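Local coordinates for uncharacterized protein (Parabacteroides merdae, PDB 4R7F) that is of unknown function but carries a first domain of the type 9 secretion system plug family and is built from three immunoglobulin-like beta-sandwich domains, at residues V137-V142 against Y387-G392; V163-N168 against L181-Y186; E373-V378 against V393-N398. All blocks are in the same frame, centred on the assembly; numbering follows the deposited sequence.

Contact 1 (V137-V142 against Y387-G392); sequences VVEPVV and YDRLIG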
loop_
_atom_site.group_PDB
_atom_site.type_symbol
_atom_site.label_atom_id
_atom_site.label_comp_id
_atom_site.label_asym_id
_atom_site.label_seq_id
_atom_site.Cartn_x
_atom_site.Cartn_y
_atom_site.Cartn_z
ATOM N N VAL A 137 -6.098 -14.803 -15.719
ATOM C CA VAL A 137 -4.817 -15.461 -15.678
ATOM C C VAL A 137 -3.862 -14.710 -16.578
ATOM O O VAL A 137 -4.119 -14.585 -17.797
ATOM C CB VAL A 137 -4.954 -16.885 -16.188
ATOM C CG1 VAL A 137 -3.586 -17.523 -16.344
ATOM C CG2 VAL A 137 -5.838 -17.689 -15.238
ATOM N N VAL A 138 -2.785 -14.177 -15.973
ATOM C CA VAL A 138 -1.813 -13.327 -16.684
ATOM C C VAL A 138 -0.503 -14.087 -17.010
ATOM O O VAL A 138 -0.045 -14.903 -16.220
ATOM C CB VAL A 138 -1.552 -11.990 -15.929
ATOM C CG1 VAL A 138 -1.072 -12.180 -14.493
ATOM C CG2 VAL A 138 -0.578 -11.110 -16.686
ATOM N N GLU A 139 0.013 -13.866 -18.219
ATOM C CA GLU A 139 1.393 -14.215 -18.607
ATOM C C GLU A 139 2.147 -12.910 -18.675
ATOM O O GLU A 139 2.082 -12.195 -19.656
ATOM C CB GLU A 139 1.459 -14.978 -19.943
ATOM C CG GLU A 139 0.649 -14.367 -21.081
ATOM C CD GLU A 139 0.655 -15.187 -22.363
ATOM O OE1 GLU A 139 1.754 -15.561 -22.803
ATOM O OE2 GLU A 139 -0.441 -15.414 -22.939
ATOM N N PRO A 140 2.828 -12.563 -17.594
ATOM C CA PRO A 140 3.296 -11.197 -17.441
ATOM C C PRO A 140 4.564 -10.892 -18.228
ATOM O O PRO A 140 5.646 -10.833 -17.684
ATOM C CB PRO A 140 3.551 -11.097 -15.931
ATOM C CG PRO A 140 3.955 -12.492 -15.558
ATOM C CD PRO A 140 3.059 -13.379 -16.384
ATOM N N VAL A 141 4.396 -10.594 -19.496
ATOM C CA VAL A 141 5.513 -10.303 -20.375
ATOM C C VAL A 141 5.763 -8.807 -20.606
ATOM O O VAL A 141 6.713 -8.447 -21.276
ATOM C CB VAL A 141 5.347 -11.043 -21.719
ATOM C CG1 VAL A 141 5.448 -12.545 -21.485
ATOM C CG2 VAL A 141 4.033 -10.658 -22.415
ATOM N N VAL A 142 4.896 -7.946 -20.077
ATOM C CA VAL A 142 5.176 -6.541 -20.074
ATOM C C VAL A 142 4.998 -6.010 -18.636
ATOM O O VAL A 142 4.317 -6.616 -17.813
ATOM C CB VAL A 142 4.265 -5.781 -21.055
ATOM C CG1 VAL A 142 4.361 -6.362 -22.451
ATOM C CG2 VAL A 142 2.819 -5.789 -20.574
ATOM N N TYR A 387 -7.632 -15.502 -29.902
ATOM C CA TYR A 387 -8.091 -15.130 -28.553
ATOM C C TYR A 387 -7.229 -14.025 -27.947
ATOM O O TYR A 387 -6.120 -13.750 -28.417
ATOM C CB TYR A 387 -8.132 -16.340 -27.615
ATOM C CG TYR A 387 -6.782 -16.794 -27.132
ATOM C CD1 TYR A 387 -5.907 -17.479 -27.985
ATOM C CD2 TYR A 387 -6.347 -16.500 -25.842
ATOM C CE1 TYR A 387 -4.631 -17.864 -27.562
ATOM C CE2 TYR A 387 -5.079 -16.895 -25.400
ATOM C CZ TYR A 387 -4.230 -17.582 -26.258
ATOM O OH TYR A 387 -2.987 -17.992 -25.824
ATOM N N ASP A 388 -7.782 -13.379 -26.925
ATOM C CA ASP A 388 -7.130 -12.295 -26.225
ATOM C C ASP A 388 -6.283 -12.854 -25.083
ATOM O O ASP A 388 -6.816 -13.377 -24.092
ATOM C CB ASP A 388 -8.157 -11.350 -25.620
ATOM C CG ASP A 388 -8.851 -10.471 -26.647
ATOM O OD1 ASP A 388 -8.255 -10.145 -27.683
ATOM O OD2 ASP A 388 -10.006 -10.069 -26.394
ATOM N N ARG A 389 -4.967 -12.706 -25.224
ATOM C CA ARG A 389 -4.026 -12.979 -24.137
ATOM C C ARG A 389 -3.962 -11.814 -23.199
ATOM O O ARG A 389 -4.085 -10.655 -23.620
ATOM C CB ARG A 389 -2.632 -13.240 -24.688
ATOM C CG ARG A 389 -2.550 -14.528 -25.490
ATOM C CD ARG A 389 -1.340 -14.534 -26.402
ATOM N NE ARG A 389 -0.096 -14.626 -25.637
ATOM C CZ ARG A 389 1.112 -14.485 -26.177
ATOM N NH1 ARG A 389 1.232 -14.192 -27.457
ATOM N NH2 ARG A 389 2.209 -14.604 -25.446
ATOM N N LEU A 390 -3.760 -12.130 -21.929
ATOM C CA LEU A 390 -3.579 -11.140 -20.925
ATOM C C LEU A 390 -2.080 -11.099 -20.624
ATOM O O LEU A 390 -1.557 -11.994 -19.972
ATOM C CB LEU A 390 -4.412 -11.522 -19.700
ATOM C CG LEU A 390 -4.277 -10.652 -18.456
ATOM C CD1 LEU A 390 -4.581 -9.222 -18.825
ATOM C CD2 LEU A 390 -5.167 -11.094 -17.300
ATOM N N ILE A 391 -1.405 -10.065 -21.114
ATOM C CA ILE A 391 0.044 -9.989 -21.094
ATOM C C ILE A 391 0.599 -9.077 -20.004
ATOM O O ILE A 391 1.799 -9.027 -19.751
ATOM C CB ILE A 391 0.613 -9.582 -22.475
ATOM C CG1 ILE A 391 0.157 -8.202 -22.938
ATOM C CG2 ILE A 391 0.295 -10.641 -23.519
ATOM C CD1 ILE A 391 1.027 -7.627 -24.042
ATOM N N GLY A 392 -0.286 -8.359 -19.343
ATOM C CA GLY A 392 0.097 -7.550 -18.216
ATOM C C GLY A 392 -1.090 -7.103 -17.402
ATOM O O GLY A 392 -2.193 -6.859 -17.939
HETATM O O HOH W 1 -1.493 -17.730 -23.511
#

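Contact 2 (V163-N168 against L181-Y186); sequences VSFNIN and LKIFVY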
loop_
_atom_site.group_PDB
_atom_site.type_symbol
_atom_site.label_atom_id
_atom_site.label_comp_id
_atom_site.label_asym_id
_atom_site.label_seq_id
_atom_site.Cartn_x
_atom_site.Cartn_y
_atom_site.Cartn_z
ATOM N N VAL A 163 -5.780 8.400 -13.735
ATOM C CA VAL A 163 -4.796 7.330 -13.902
ATOM C C VAL A 163 -3.940 7.552 -15.134
ATOM O O VAL A 163 -4.434 7.905 -16.203
ATOM C CB VAL A 163 -5.507 5.998 -14.136
ATOM C CG1 VAL A 163 -4.497 4.884 -14.312
ATOM C CG2 VAL A 163 -6.451 5.703 -12.975
ATOM N N SER A 164 -2.655 7.299 -14.975
ATOM C CA SER A 164 -1.662 7.561 -16.009
ATOM C C SER A 164 -0.852 6.286 -16.014
ATOM O O SER A 164 -0.521 5.769 -14.940
ATOM C CB SER A 164 -0.762 8.756 -15.631
ATOM O OG SER A 164 -1.464 9.987 -15.397
ATOM N N PHE A 165 -0.561 5.740 -17.190
ATOM C CA PHE A 165 0.315 4.568 -17.234
ATOM C C PHE A 165 1.087 4.386 -18.521
ATOM O O PHE A 165 0.700 4.912 -19.545
ATOM C CB PHE A 165 -0.435 3.278 -16.858
ATOM C CG PHE A 165 -1.377 2.769 -17.917
ATOM C CD1 PHE A 165 -2.687 3.225 -17.982
ATOM C CD2 PHE A 165 -0.967 1.815 -18.820
ATOM C CE1 PHE A 165 -3.561 2.732 -18.948
ATOM C CE2 PHE A 165 -1.820 1.349 -19.810
ATOM C CZ PHE A 165 -3.122 1.796 -19.857
ATOM N N ASN A 166 2.162 3.601 -18.439
ATOM C CA ASN A 166 3.007 3.253 -19.596
ATOM C C ASN A 166 3.198 1.781 -19.576
ATOM O O ASN A 166 3.383 1.201 -18.520
ATOM C CB ASN A 166 4.388 3.904 -19.524
ATOM C CG ASN A 166 4.296 5.408 -19.358
ATOM O OD1 ASN A 166 4.169 6.136 -20.329
ATOM N ND2 ASN A 166 4.318 5.868 -18.106
ATOM N N ILE A 167 3.167 1.187 -20.756
ATOM C CA ILE A 167 3.447 -0.197 -20.898
ATOM C C ILE A 167 4.874 -0.276 -21.366
ATOM O O ILE A 167 5.194 0.239 -22.416
ATOM C CB ILE A 167 2.535 -0.840 -21.952
ATOM C CG1 ILE A 167 1.080 -0.698 -21.512
ATOM C CG2 ILE A 167 2.923 -2.293 -22.150
ATOM C CD1 ILE A 167 0.096 -1.171 -22.553
ATOM N N ASN A 168 5.712 -0.900 -20.549
ATOM C CA ASN A 168 7.104 -1.144 -20.843
ATOM C C ASN A 168 7.314 -2.541 -21.430
ATOM O O ASN A 168 7.202 -3.514 -20.728
ATOM C CB ASN A 168 7.899 -0.956 -19.550
ATOM C CG ASN A 168 7.669 0.423 -18.918
ATOM O OD1 ASN A 168 7.650 1.443 -19.603
ATOM N ND2 ASN A 168 7.502 0.443 -17.613
ATOM N N LEU A 181 -3.598 -4.133 -28.899
ATOM C CA LEU A 181 -3.822 -4.141 -27.435
ATOM C C LEU A 181 -5.263 -3.760 -27.135
ATOM O O LEU A 181 -5.827 -2.916 -27.817
ATOM C CB LEU A 181 -2.905 -3.127 -26.742
ATOM C CG LEU A 181 -1.401 -3.411 -26.841
ATOM C CD1 LEU A 181 -0.673 -2.425 -25.949
ATOM C CD2 LEU A 181 -1.071 -4.852 -26.457
ATOM N N LYS A 182 -5.863 -4.398 -26.133
ATOM C CA LYS A 182 -7.128 -3.941 -25.586
ATOM C C LYS A 182 -6.872 -3.748 -24.091
ATOM O O LYS A 182 -6.434 -4.684 -23.417
ATOM C CB LYS A 182 -8.221 -4.992 -25.808
ATOM C CG LYS A 182 -8.381 -5.399 -27.258
ATOM C CD LYS A 182 -9.568 -6.324 -27.413
ATOM C CE LYS A 182 -9.722 -6.807 -28.846
ATOM N NZ LYS A 182 -9.542 -8.270 -28.946
ATOM N N ILE A 183 -7.205 -2.575 -23.567
ATOM C CA ILE A 183 -6.916 -2.209 -22.179
ATOM C C ILE A 183 -8.218 -2.002 -21.408
ATOM O O ILE A 183 -9.100 -1.292 -21.861
ATOM C CB ILE A 183 -6.161 -0.864 -22.118
ATOM C CG1 ILE A 183 -5.060 -0.789 -23.204
ATOM C CG2 ILE A 183 -5.651 -0.597 -20.697
ATOM C CD1 ILE A 183 -3.678 -1.127 -22.758
ATOM N N PHE A 184 -8.315 -2.577 -20.222
ATOM C CA PHE A 184 -9.422 -2.288 -19.318
ATOM C C PHE A 184 -8.867 -1.774 -18.023
ATOM O O PHE A 184 -7.900 -2.341 -17.490
ATOM C CB PHE A 184 -10.256 -3.535 -19.041
ATOM C CG PHE A 184 -11.126 -3.913 -20.195
ATOM C CD1 PHE A 184 -10.585 -4.489 -21.305
ATOM C CD2 PHE A 184 -12.469 -3.589 -20.200
ATOM C CE1 PHE A 184 -11.375 -4.803 -22.401
ATOM C CE2 PHE A 184 -13.272 -3.908 -21.291
ATOM C CZ PHE A 184 -12.717 -4.515 -22.392
ATOM N N VAL A 185 -9.493 -0.707 -17.525
ATOM C CA VAL A 185 -9.147 -0.107 -16.250
ATOM C C VAL A 185 -10.352 -0.104 -15.311
ATOM O O VAL A 185 -11.421 0.383 -15.645
ATOM C CB VAL A 185 -8.597 1.318 -16.478
ATOM C CG1 VAL A 185 -8.255 1.964 -15.165
ATOM C CG2 VAL A 185 -7.357 1.248 -17.364
ATOM N N TYR A 186 -10.177 -0.651 -14.118
ATOM C CA TYR A 186 -11.281 -0.806 -13.194
ATOM C C TYR A 186 -10.972 -0.073 -11.923
ATOM O O TYR A 186 -9.893 -0.246 -11.361
ATOM C CB TYR A 186 -11.498 -2.291 -12.871
ATOM C CG TYR A 186 -11.832 -3.147 -14.068
ATOM C CD1 TYR A 186 -13.138 -3.283 -14.504
ATOM C CD2 TYR A 186 -10.862 -3.845 -14.745
ATOM C CE1 TYR A 186 -13.469 -4.083 -15.589
ATOM C CE2 TYR A 186 -11.179 -4.639 -15.844
ATOM C CZ TYR A 186 -12.503 -4.757 -16.257
ATOM O OH TYR A 186 -12.852 -5.518 -17.364
#

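Contact 3 (E373-V378 against V393-N398); sequences EYSIYV and VTTVRN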
loop_
_atom_site.group_PDB
_atom_site.type_symbol
_atom_site.label_atom_id
_atom_site.label_comp_id
_atom_site.label_asym_id
_atom_site.label_seq_id
_atom_site.Cartn_x
_atom_site.Cartn_y
_atom_site.Cartn_z
ATOM N N GLU A 373 -8.341 2.112 -5.511
ATOM C CA GLU A 373 -7.421 1.293 -6.287
ATOM C C GLU A 373 -7.888 1.208 -7.732
ATOM O O GLU A 373 -9.072 1.319 -8.000
ATOM C CB GLU A 373 -7.304 -0.101 -5.697
ATOM C CG GLU A 373 -8.547 -0.959 -5.830
ATOM C CD GLU A 373 -8.454 -2.188 -4.966
ATOM O OE1 GLU A 373 -8.470 -2.040 -3.724
ATOM O OE2 GLU A 373 -8.346 -3.281 -5.523
ATOM N N TYR A 374 -6.949 1.003 -8.646
ATOM C CA TYR A 374 -7.241 0.911 -10.059
ATOM C C TYR A 374 -6.457 -0.234 -10.621
ATOM O O TYR A 374 -5.253 -0.272 -10.468
ATOM C CB TYR A 374 -6.815 2.185 -10.778
ATOM C CG TYR A 374 -7.555 3.370 -10.277
ATOM C CD1 TYR A 374 -7.125 4.061 -9.161
ATOM C CD2 TYR A 374 -8.726 3.772 -10.866
ATOM C CE1 TYR A 374 -7.829 5.159 -8.678
ATOM C CE2 TYR A 374 -9.420 4.883 -10.398
ATOM C CZ TYR A 374 -8.991 5.563 -9.299
ATOM O OH TYR A 374 -9.754 6.636 -8.800
ATOM N N SER A 375 -7.141 -1.159 -11.266
ATOM C CA SER A 375 -6.475 -2.293 -11.891
ATOM C C SER A 375 -6.475 -2.092 -13.423
ATOM O O SER A 375 -7.508 -1.815 -14.018
ATOM C CB SER A 375 -7.171 -3.592 -11.513
ATOM O OG SER A 375 -7.354 -3.758 -10.113
ATOM N N ILE A 376 -5.303 -2.225 -14.023
ATOM C CA ILE A 376 -5.050 -2.001 -15.441
ATOM C C ILE A 376 -4.704 -3.352 -16.037
ATOM O O ILE A 376 -3.744 -3.991 -15.622
ATOM C CB ILE A 376 -3.882 -1.054 -15.625
ATOM C CG1 ILE A 376 -4.199 0.267 -14.920
ATOM C CG2 ILE A 376 -3.589 -0.804 -17.107
ATOM C CD1 ILE A 376 -2.970 1.090 -14.662
ATOM N N TYR A 377 -5.563 -3.811 -16.935
ATOM C CA TYR A 377 -5.444 -5.099 -17.596
ATOM C C TYR A 377 -5.100 -4.828 -19.045
ATOM O O TYR A 377 -5.822 -4.093 -19.724
ATOM C CB TYR A 377 -6.795 -5.836 -17.585
ATOM C CG TYR A 377 -7.245 -6.387 -16.244
ATOM C CD1 TYR A 377 -7.699 -5.559 -15.237
ATOM C CD2 TYR A 377 -7.218 -7.729 -16.004
ATOM C CE1 TYR A 377 -8.113 -6.075 -14.006
ATOM C CE2 TYR A 377 -7.637 -8.255 -14.810
ATOM C CZ TYR A 377 -8.088 -7.425 -13.812
ATOM O OH TYR A 377 -8.496 -7.985 -12.627
ATOM N N VAL A 378 -4.036 -5.463 -19.515
ATOM C CA VAL A 378 -3.542 -5.288 -20.844
ATOM C C VAL A 378 -3.668 -6.619 -21.587
ATOM O O VAL A 378 -2.968 -7.545 -21.274
ATOM C CB VAL A 378 -2.065 -4.860 -20.807
ATOM C CG1 VAL A 378 -1.519 -4.752 -22.226
ATOM C CG2 VAL A 378 -1.902 -3.541 -20.064
ATOM N N VAL A 393 -0.864 -6.965 -16.102
ATOM C CA VAL A 393 -1.886 -6.486 -15.221
ATOM C C VAL A 393 -1.215 -5.874 -14.029
ATOM O O VAL A 393 -0.176 -6.334 -13.614
ATOM C CB VAL A 393 -2.852 -7.629 -14.840
ATOM C CG1 VAL A 393 -2.122 -8.734 -14.117
ATOM C CG2 VAL A 393 -3.979 -7.104 -13.972
ATOM N N THR A 394 -1.782 -4.803 -13.493
ATOM C CA THR A 394 -1.251 -4.181 -12.291
ATOM C C THR A 394 -2.378 -3.455 -11.558
ATOM O O THR A 394 -3.361 -3.073 -12.164
ATOM C CB THR A 394 -0.115 -3.196 -12.602
ATOM O OG1 THR A 394 0.555 -2.874 -11.392
ATOM C CG2 THR A 394 -0.618 -1.883 -13.195
ATOM N N THR A 395 -2.259 -3.322 -10.246
ATOM C CA THR A 395 -3.226 -2.567 -9.464
ATOM C C THR A 395 -2.432 -1.460 -8.743
ATOM O O THR A 395 -1.445 -1.747 -8.111
ATOM C CB THR A 395 -3.999 -3.477 -8.481
ATOM O OG1 THR A 395 -4.834 -4.400 -9.208
ATOM C CG2 THR A 395 -4.872 -2.646 -7.604
ATOM N N VAL A 396 -2.848 -0.207 -8.885
ATOM C CA VAL A 396 -2.157 0.934 -8.295
ATOM C C VAL A 396 -3.106 1.666 -7.329
ATOM O O VAL A 396 -4.297 1.749 -7.574
ATOM C CB VAL A 396 -1.595 1.853 -9.413
ATOM C CG1 VAL A 396 -2.669 2.259 -10.414
ATOM C CG2 VAL A 396 -0.922 3.079 -8.837
ATOM N N ARG A 397 -2.578 2.121 -6.201
ATOM C CA ARG A 397 -3.321 2.916 -5.236
ATOM C C ARG A 397 -2.729 4.341 -5.156
ATOM O O ARG A 397 -1.712 4.617 -5.814
ATOM C CB ARG A 397 -3.277 2.203 -3.898
ATOM C CG ARG A 397 -4.260 1.051 -3.825
ATOM C CD ARG A 397 -3.883 -0.056 -2.844
ATOM N NE ARG A 397 -3.352 -1.246 -3.539
ATOM C CZ ARG A 397 -3.976 -2.421 -3.685
ATOM N NH1 ARG A 397 -5.178 -2.633 -3.163
ATOM N NH2 ARG A 397 -3.377 -3.410 -4.350
ATOM N N ASN A 398 -3.353 5.239 -4.378
ATOM C CA ASN A 398 -2.812 6.612 -4.106
ATOM C C ASN A 398 -2.674 7.043 -2.625
ATOM O O ASN A 398 -2.135 6.319 -1.785
ATOM C CB ASN A 398 -3.657 7.662 -4.827
ATOM C CG ASN A 398 -5.115 7.604 -4.426
ATOM O OD1 ASN A 398 -5.672 6.528 -4.268
ATOM N ND2 ASN A 398 -5.733 8.759 -4.250
#

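Contact 1 (V137-V142 against Y387-G392)
The guanidinium of R389 meets the carboxylate of E139 along one edge: NE donates to OE2 and NH2 to OE1, both bonds 2.8 Å long and close to straight. E139 lies in the guanidinium plane, whereas each nitrogen approaches its oxygen from above the carboxylate plane, the two planes standing 45° apart. The other flat group, the ring of Y387, is touched at its edge and in plane by a water that bridges its OH to E139 OE2. With S113 OG also bonded to OE2, this oxygen serves three partners, which probably holds the carboxylate rotation and stabilises its negative charge. The arginine gets there through a chain bent at chi3 (69°), which turns NE, with its N-H, toward OE2. With an alanine in place of R389, E139 would probably keep its serine and water partners but lose its charged mate, and the carboxylate would be freer to turn. Beside the ion pair the backbones take over. E139 N gives a 3.0 Å bond to L390 O, with the donor nearly in line with the C=O, and I391 O accepts V142 N at 3.3 Å and, weakly, V141 N. Valines pack beside these bonds: V138 CB lies 3.9 Å from L390 CG, V141 crosses I391 at about a right angle with CG2 3.6 Å from CB, and V142 CG1 meets I391 CD1. Two local features accompany the contact, an inverse gamma turn centred on P140 and a classic beta bulge in which I391 and G392 both face V378. The arrangement is consistent with a junction between domains, where the chain leaving strand 129-138 of the plug-family first domain turns against the start of strand 389-397 and passes on to the next beta-sheet.

Contact 2 (V163-N168 against L181-Y186)
F165 and I167 on one strand meet L181, I183 and V185 on another across the interior of a beta-sandwich, in keeping with the immunoglobulin-like fold of this protein. The strands belong to different sheets: 160-168 to a four-stranded antiparallel one, 181-187 to the edge of a three-stranded one. Their axes approach no closer than 10.5 Å and run 144° apart, a separation spanned by side chains alone, since no hydrogen bond passes between the two segments. Polar residues of the same strands work outward instead: K182 forms a salt bridge with D388, and N166 makes a weak hydrogen bond to Q207 of the second subunit. The aromatic contacts come from F165, whose CG sits between the backbone N and the carbonyl carbon (chi1 74°), sending the ring across the interior. Its CZ lies 3.6 Å from I183 CG2, and CE1 meets V185 CG2 more distantly; both methyls approach obliquely. I167 CG1, from the same strand, lies in plane at the ring edge. Outside the pair, the rings of F165 and Y210 meet at about 15°, and I376 of the middle strand 373-380 also touches F165. The aliphatic contacts are made by methyl ends reaching toward one another. I167 CD1 meets L181 CD1 at 3.7 Å. I183 has an unusual second torsion, chi2 -97°, which carries CD1 to where it meets both I167 and F165. This one methyl carbon stands 3.8 Å from I167 CD1, with F165 CZ a little farther off at 4.2 Å.

Contact 3 (E373-V378 against V393-N398)
Y377 and V393 show how closely this hairpin packs: the valine sets CG2 over the centre of the tyrosine ring, 3.8 Å from its centroid and 9° off the normal, a CH-pi contact. With CG2 anti to the backbone N (CG1 at chi1 61°), that methyl is turned to the ring. The antiparallel ladder is equally regular here. In the hydrogen-bonded pair I376 and T394, I376 N reaches T394 O at 2.8 Å, nearly in line with the carbonyl, and T394 N returns a bond to I376 O; Y374 and V396 repeat the exchange. Between these pairs, S375 OG and T395 OG1 share a 2.8 Å hydrogen bond, and Y30 OH is a further partner of the threonine. On the other face, I376 CD1 lies beside T394 CG2, and I376 continues onto F165 of the opposing sheet. The strand end at R397 is the looser, solvent-facing side, although E373 itself is buried. E373 OE1 faces R397 NH1 at 3.4 Å, a long salt bridge with group planes 67° apart, and R397 is poorly ordered. R273 holds the same carboxylate more strongly, while T395 CG2 covers part of one guanidinium face. The chemistry thus implies a hairpin held by backbone bonds, hydroxyls and methyls, with the arginine probably adding only modest electrostatic support at the end where its ordering fades.

Along the chain, the first segment of contact 1 comes first, contact 2 follows whole, and contact 3 then interleaves with the second segment of contact 1. The centres of contacts 2 and 3 are about 8 Å apart; that of contact 1 lies about 13 Å from contact 2 and 14 Å from contact 3. All three reach the three-stranded sheet 181-187, 373-380, 389-397. Contact 3 joins its last two strands, contact 2 packs its first strand on the facing sheet, and contact 1 ties its last strand to the end of the plug-family first domain. The C-terminal hairpin thus completes a sandwich begun more than 220 residues earlier, at strand 143-149, and couples it to the preceding domain.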